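Long-range contacts in putative iron binding protein (Bordetella pertussis Tohama I, PDB 2OWT), which binds ferric iron and, as a periplasmic solute-binding protein, probably serves a bacterial iron-uptake system: residues L10-E15 and T36-D41; A101-D106 and N274-V279. One frame throughout, in Å; residues are numbered along the deposited sequence.

Interaction 1 (L10-E15 and T36-D41); sequences LYTTRE and TVFVKD. With CO3 (carbonate ion), chain C.
V37 lies over one face of the Y11 ring: its CB sits 4.0 Å from the ring centroid and only 10° off the ring normal, a CH-pi contact made almost over the middle. The two side chains run alongside each other in the same direction, and CG2 of V37 reaches Y11 CE1 at 3.9 Å. A beta-branched residue suits this place because its CB and one methyl spread over the flat ring, while the tyrosine hydroxyl continues to E50 on helix 43-50.

On the other face of the sheet T12 and F38 also lie side by side. With chi1 at -172° the T12 hydroxyl points back from the backbone N, and its methyl CG2 meets F38 CD2 at 3.6 Å. That hydroxyl accepts from R14 N, closing an ST turn at the end of the strand, and is also bonded to M60 O. The phenyl edge of F38 turns to the turn that follows, with CD2 3.3 Å from R14 O and near the ring plane.

These alternating pairs belong to the parallel strands 7-12 and 33-38, joined through helix 20-30 in a beta-alpha-beta unit of the periplasmic binding protein fold. Three backbone bonds tie the strands: V37 N to L10 O (2.7 Å), T12 N to V37 O, and V39 N to T12 O, the last more bent.

Past the strand end, CG2 of T13 touches CG1 of V39. R14 bends through chi2 and chi3 to present its guanidinium edge to the carbonate, where NE gives O3 of the ion a nearly straight bond of 2.8 Å. The E15 backbone N donates to the same carbonate O3 at 2.9 Å.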
loop_
_atom_site.group_PDB
_atom_site.type_symbol
_atom_site.label_atom_id
_atom_site.label_comp_id
_atom_site.label_asym_id
_atom_site.label_seq_id
_atom_site.Cartn_x
_atom_site.Cartn_y
_atom_site.Cartn_z
ATOM N N LEU A 10 -5.564 -11.163 14.216
ATOM C CA LEU A 10 -5.320 -10.136 13.222
ATOM C C LEU A 10 -6.346 -10.236 12.100
ATOM O O LEU A 10 -6.534 -11.294 11.506
ATOM C CB LEU A 10 -3.891 -10.237 12.660
ATOM C CG LEU A 10 -3.529 -9.307 11.491
ATOM C CD1 LEU A 10 -3.197 -7.910 11.967
ATOM C CD2 LEU A 10 -2.374 -9.866 10.672
ATOM N N TYR A 11 -7.016 -9.121 11.841
ATOM C CA TYR A 11 -7.846 -8.953 10.655
ATOM C C TYR A 11 -7.093 -8.037 9.692
ATOM O O TYR A 11 -6.690 -6.928 10.063
ATOM C CB TYR A 11 -9.173 -8.298 11.032
ATOM C CG TYR A 11 -10.175 -9.183 11.733
ATOM C CD1 TYR A 11 -9.792 -10.045 12.770
ATOM C CD2 TYR A 11 -11.526 -9.121 11.389
ATOM C CE1 TYR A 11 -10.715 -10.842 13.421
ATOM C CE2 TYR A 11 -12.465 -9.908 12.036
ATOM C CZ TYR A 11 -12.053 -10.767 13.048
ATOM O OH TYR A 11 -12.990 -11.539 13.677
ATOM N N THR A 12 -6.910 -8.483 8.457
ATOM C CA THR A 12 -6.157 -7.680 7.501
ATOM C C THR A 12 -6.543 -7.875 6.026
ATOM O O THR A 12 -7.079 -8.916 5.627
ATOM C CB THR A 12 -4.624 -7.866 7.676
ATOM O OG1 THR A 12 -3.938 -6.926 6.837
ATOM C CG2 THR A 12 -4.186 -9.289 7.319
ATOM N N THR A 13 -6.266 -6.846 5.237
ATOM C CA THR A 13 -6.456 -6.893 3.801
ATOM C C THR A 13 -5.147 -7.282 3.123
ATOM O O THR A 13 -5.078 -7.354 1.889
ATOM C CB THR A 13 -6.896 -5.537 3.251
ATOM O OG1 THR A 13 -6.094 -4.508 3.849
ATOM C CG2 THR A 13 -8.376 -5.285 3.532
ATOM N N ARG A 14 -4.116 -7.539 3.933
ATOM C CA ARG A 14 -2.811 -7.886 3.400
ATOM C C ARG A 14 -2.780 -9.235 2.693
ATOM O O ARG A 14 -3.539 -10.154 3.013
ATOM C CB ARG A 14 -1.721 -7.821 4.468
ATOM C CG ARG A 14 -1.410 -6.409 4.940
ATOM C CD ARG A 14 0.063 -6.211 5.186
ATOM N NE ARG A 14 0.792 -6.218 3.920
ATOM C CZ ARG A 14 2.044 -5.795 3.763
ATOM N NH1 ARG A 14 2.741 -5.311 4.793
ATOM N NH2 ARG A 14 2.597 -5.852 2.557
ATOM N N GLU A 15 -1.885 -9.345 1.725
ATOM C CA GLU A 15 -1.581 -10.628 1.139
ATOM C C GLU A 15 -0.950 -11.511 2.236
ATOM O O GLU A 15 -0.022 -11.064 2.934
ATOM C CB GLU A 15 -0.624 -10.419 -0.023
ATOM C CG GLU A 15 -0.933 -11.239 -1.240
ATOM C CD GLU A 15 -0.209 -10.713 -2.462
ATOM O OE1 GLU A 15 1.031 -10.784 -2.477
ATOM O OE2 GLU A 15 -0.878 -10.219 -3.399
ATOM N N THR A 36 -5.901 -15.388 12.584
ATOM C CA THR A 36 -5.729 -14.612 11.384
ATOM C C THR A 36 -6.994 -14.649 10.552
ATOM O O THR A 36 -7.577 -15.721 10.327
ATOM C CB THR A 36 -4.482 -15.145 10.616
ATOM O OG1 THR A 36 -3.753 -14.060 10.044
ATOM C CG2 THR A 36 -4.848 -16.166 9.557
ATOM N N VAL A 37 -7.449 -13.469 10.134
ATOM C CA VAL A 37 -8.579 -13.368 9.218
ATOM C C VAL A 37 -8.165 -12.436 8.092
ATOM O O VAL A 37 -7.917 -11.255 8.317
ATOM C CB VAL A 37 -9.876 -12.852 9.906
ATOM C CG1 VAL A 37 -10.957 -12.612 8.884
ATOM C CG2 VAL A 37 -10.372 -13.827 10.970
ATOM N N PHE A 38 -8.063 -12.986 6.889
ATOM C CA PHE A 38 -7.745 -12.216 5.703
ATOM C C PHE A 38 -9.023 -11.910 4.946
ATOM O O PHE A 38 -9.938 -12.733 4.873
ATOM C CB PHE A 38 -6.759 -12.967 4.804
ATOM C CG PHE A 38 -5.432 -13.225 5.447
ATOM C CD1 PHE A 38 -5.207 -14.389 6.179
ATOM C CD2 PHE A 38 -4.405 -12.306 5.332
ATOM C CE1 PHE A 38 -3.958 -14.631 6.778
ATOM C CE2 PHE A 38 -3.175 -12.527 5.914
ATOM C CZ PHE A 38 -2.940 -13.693 6.638
ATOM N N VAL A 39 -9.063 -10.723 4.362
ATOM C CA VAL A 39 -10.275 -10.173 3.798
ATOM C C VAL A 39 -9.861 -9.451 2.517
ATOM O O VAL A 39 -8.796 -8.843 2.484
ATOM C CB VAL A 39 -10.945 -9.262 4.893
ATOM C CG1 VAL A 39 -11.003 -7.794 4.510
ATOM C CG2 VAL A 39 -12.282 -9.809 5.337
ATOM N N LYS A 40 -10.656 -9.553 1.448
ATOM C CA LYS A 40 -10.337 -8.823 0.215
ATOM C C LYS A 40 -10.548 -7.336 0.445
ATOM O O LYS A 40 -9.796 -6.513 -0.057
ATOM C CB LYS A 40 -11.182 -9.267 -0.990
ATOM C CG LYS A 40 -11.270 -10.773 -1.259
ATOM C CD LYS A 40 -9.908 -11.430 -1.480
ATOM C CE LYS A 40 -9.940 -12.900 -1.032
ATOM N NZ LYS A 40 -10.676 -13.799 -1.980
ATOM N N ASP A 41 -11.577 -7.021 1.223
ATOM C CA ASP A 41 -12.061 -5.665 1.448
ATOM C C ASP A 41 -13.167 -5.764 2.503
ATOM O O ASP A 41 -13.457 -6.863 2.987
ATOM C CB ASP A 41 -12.627 -5.085 0.143
ATOM C CG ASP A 41 -13.767 -5.919 -0.422
ATOM O OD1 ASP A 41 -13.900 -6.002 -1.663
ATOM O OD2 ASP A 41 -14.542 -6.489 0.372
HETATM C C CO3 C . -0.240 -6.375 0.265
HETATM O O1 CO3 C . -1.058 -6.725 -0.675
HETATM O O2 CO3 C . 0.623 -5.446 0.012
HETATM O O3 CO3 C . -0.279 -6.927 1.438
#

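Interaction 2 (A101-D106 and N274-V279); sequences ALSLRD and NYEYPV. With CO3 (carbonate ion), chain C.
The carboxylate oxygen OE2 of E276 is gripped by two donors arriving from opposite faces of the carboxylate plane: S103 OG at 2.5 Å and R105 NH1 at 2.7 Å. The second is a salt bridge in which OE2 lies in the guanidinium plane, although the two flat groups are turned 73° apart. Glutamate suits the place, since its extended chain lies alongside R105 and brings the carboxylate level with the guanidinium; OE1 takes a long bond from N274 ND2 and a salt bridge from R14. S103 OG is also bonded to S240.

R105 starts with CG wedged between the backbone N and the carbonyl carbon (chi1 38°), then bends so that NH2 can donate to carbonate O2 at 2.9 Å.

Backbones meet where strand 100-112 pairs with the short strand 277-278, at the antiparallel hydrogen-bonded pair L104 and Y277. L104 N reaches Y277 O at 2.7 Å, and Y277 N returns the bond to L104 O. L104 CB and Y277 CB pack at 4.0 Å. Toward the start of the strand L102 and S103 form a classic beta bulge facing S240, and V279 packs its methyls there, CG2 3.6 Å from L102 O.

At the far end the Y277 hydroxyl donates to D106 OD1 (2.7 Å) from above the carboxylate plane, the two side chains crossing at about a right angle. R224 serves both groups, by a salt bridge to D106 OD2 and a bond to the Y277 hydroxyl.

The buried E276 charge probably offsets that of R105, which would let the guanidinium sit beside the iron-binding tyrosines Y143 and Y199 while it offers an N-H to the anion.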
loop_
_atom_site.group_PDB
_atom_site.type_symbol
_atom_site.label_atom_id
_atom_site.label_comp_id
_atom_site.label_asym_id
_atom_site.label_seq_id
_atom_site.Cartn_x
_atom_site.Cartn_y
_atom_site.Cartn_z
ATOM N N ALA A 101 1.675 3.624 11.270
ATOM C CA ALA A 101 2.226 3.036 10.048
ATOM C C ALA A 101 3.212 1.951 10.460
ATOM O O ALA A 101 3.928 2.121 11.453
ATOM C CB ALA A 101 2.927 4.100 9.217
ATOM N N LEU A 102 3.239 0.838 9.724
ATOM C CA LEU A 102 4.212 -0.231 9.995
ATOM C C LEU A 102 5.265 -0.356 8.895
ATOM O O LEU A 102 6.402 -0.762 9.160
ATOM C CB LEU A 102 3.516 -1.573 10.238
ATOM C CG LEU A 102 2.505 -1.628 11.400
ATOM C CD1 LEU A 102 1.713 -2.916 11.341
ATOM C CD2 LEU A 102 3.164 -1.453 12.770
ATOM N N SER A 103 4.875 0.001 7.670
ATOM C CA SER A 103 5.775 0.017 6.516
ATOM C C SER A 103 5.349 1.115 5.539
ATOM O O SER A 103 4.220 1.623 5.622
ATOM C CB SER A 103 5.770 -1.344 5.804
ATOM O OG SER A 103 4.489 -1.646 5.269
ATOM N N LEU A 104 6.256 1.484 4.635
ATOM C CA LEU A 104 5.951 2.432 3.562
ATOM C C LEU A 104 6.053 1.766 2.180
ATOM O O LEU A 104 6.754 0.765 2.005
ATOM C CB LEU A 104 6.887 3.644 3.620
ATOM C CG LEU A 104 6.723 4.733 4.682
ATOM C CD1 LEU A 104 8.094 5.286 5.090
ATOM C CD2 LEU A 104 5.820 5.863 4.166
ATOM N N ARG A 105 5.371 2.353 1.205
ATOM C CA ARG A 105 5.348 1.855 -0.164
ATOM C C ARG A 105 5.096 3.030 -1.094
ATOM O O ARG A 105 4.472 4.008 -0.698
ATOM C CB ARG A 105 4.220 0.834 -0.354
ATOM C CG ARG A 105 2.933 1.184 0.397
ATOM C CD ARG A 105 2.615 0.110 1.436
ATOM N NE ARG A 105 1.558 -0.683 0.839
ATOM C CZ ARG A 105 1.470 -1.997 0.852
ATOM N NH1 ARG A 105 2.367 -2.753 1.462
ATOM N NH2 ARG A 105 0.450 -2.546 0.224
ATOM N N ASP A 106 5.564 2.928 -2.330
ATOM C CA ASP A 106 5.333 3.982 -3.320
ATOM C C ASP A 106 4.634 3.418 -4.560
ATOM O O ASP A 106 4.877 2.276 -4.954
ATOM C CB ASP A 106 6.637 4.732 -3.671
ATOM C CG ASP A 106 7.768 3.805 -4.131
ATOM O OD1 ASP A 106 7.743 2.586 -3.852
ATOM O OD2 ASP A 106 8.710 4.297 -4.775
ATOM N N ASN A 274 9.520 -8.381 2.268
ATOM C CA ASN A 274 8.374 -7.730 1.606
ATOM C C ASN A 274 8.792 -6.725 0.522
ATOM O O ASN A 274 7.983 -6.364 -0.330
ATOM C CB ASN A 274 7.412 -7.076 2.618
ATOM C CG ASN A 274 6.533 -8.082 3.356
ATOM O OD1 ASN A 274 6.675 -9.300 3.203
ATOM N ND2 ASN A 274 5.604 -7.563 4.172
ATOM N N TYR A 275 10.052 -6.285 0.563
ATOM C CA TYR A 275 10.615 -5.337 -0.422
ATOM C C TYR A 275 9.989 -3.941 -0.300
ATOM O O TYR A 275 9.955 -3.163 -1.258
ATOM C CB TYR A 275 10.549 -5.912 -1.854
ATOM C CG TYR A 275 11.190 -7.277 -1.925
ATOM C CD1 TYR A 275 10.431 -8.433 -1.738
ATOM C CD2 TYR A 275 12.570 -7.418 -2.101
ATOM C CE1 TYR A 275 11.006 -9.678 -1.758
ATOM C CE2 TYR A 275 13.158 -8.679 -2.122
ATOM C CZ TYR A 275 12.362 -9.801 -1.959
ATOM O OH TYR A 275 12.915 -11.061 -1.975
ATOM N N GLU A 276 9.510 -3.646 0.905
ATOM C CA GLU A 276 8.935 -2.352 1.239
ATOM C C GLU A 276 9.997 -1.463 1.886
ATOM O O GLU A 276 11.177 -1.832 1.957
ATOM C CB GLU A 276 7.750 -2.523 2.201
ATOM C CG GLU A 276 6.515 -3.134 1.585
ATOM C CD GLU A 276 5.414 -3.346 2.603
ATOM O OE1 GLU A 276 5.316 -4.451 3.178
ATOM O OE2 GLU A 276 4.656 -2.400 2.848
ATOM N N TYR A 277 9.564 -0.290 2.347
ATOM C CA TYR A 277 10.423 0.630 3.090
ATOM C C TYR A 277 10.004 0.608 4.551
ATOM O O TYR A 277 8.815 0.640 4.864
ATOM C CB TYR A 277 10.364 2.057 2.528
ATOM C CG TYR A 277 10.361 2.107 1.021
ATOM C CD1 TYR A 277 9.182 2.345 0.319
ATOM C CD2 TYR A 277 11.529 1.887 0.296
ATOM C CE1 TYR A 277 9.170 2.381 -1.069
ATOM C CE2 TYR A 277 11.526 1.915 -1.101
ATOM C CZ TYR A 277 10.342 2.163 -1.781
ATOM O OH TYR A 277 10.334 2.192 -3.170
ATOM N N PRO A 278 10.990 0.507 5.446
ATOM C CA PRO A 278 10.747 0.542 6.878
ATOM C C PRO A 278 10.360 1.934 7.358
ATOM O O PRO A 278 10.784 2.941 6.774
ATOM C CB PRO A 278 12.108 0.136 7.469
ATOM C CG PRO A 278 12.865 -0.476 6.324
ATOM C CD PRO A 278 12.417 0.300 5.144
ATOM N N VAL A 279 9.554 1.978 8.414
ATOM C CA VAL A 279 9.261 3.225 9.100
ATOM C C VAL A 279 10.376 3.564 10.092
ATOM O O VAL A 279 10.572 4.731 10.428
ATOM C CB VAL A 279 7.870 3.204 9.801
ATOM C CG1 VAL A 279 6.741 3.107 8.758
ATOM C CG2 VAL A 279 7.792 2.087 10.881
HETATM C C CO3 C . -0.240 -6.375 0.265
HETATM O O1 CO3 C . -1.058 -6.725 -0.675
HETATM O O2 CO3 C . 0.623 -5.446 0.012
HETATM O O3 CO3 C . -0.279 -6.927 1.438
#

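Interactions 1 and 2 have centres about 17 Å apart, yet they meet at one anion and belong to one sheet. R14 and E15 of interaction 1 and R105 of interaction 2 all donate to the carbonate, and R14 NH2 also forms a salt bridge to E276 OE1 at 3.1 Å. E276 thus binds both arginines, whose R14 NH2 and R105 NH1 atoms lie 3.3 Å apart around their shared anions. The side chain of R105 comes within about 3 Å of the iron(III) and that of R14 within about 5 Å. The carbonate, probably from the crystallisation liquor, recalls the synergistic anion of transferrins.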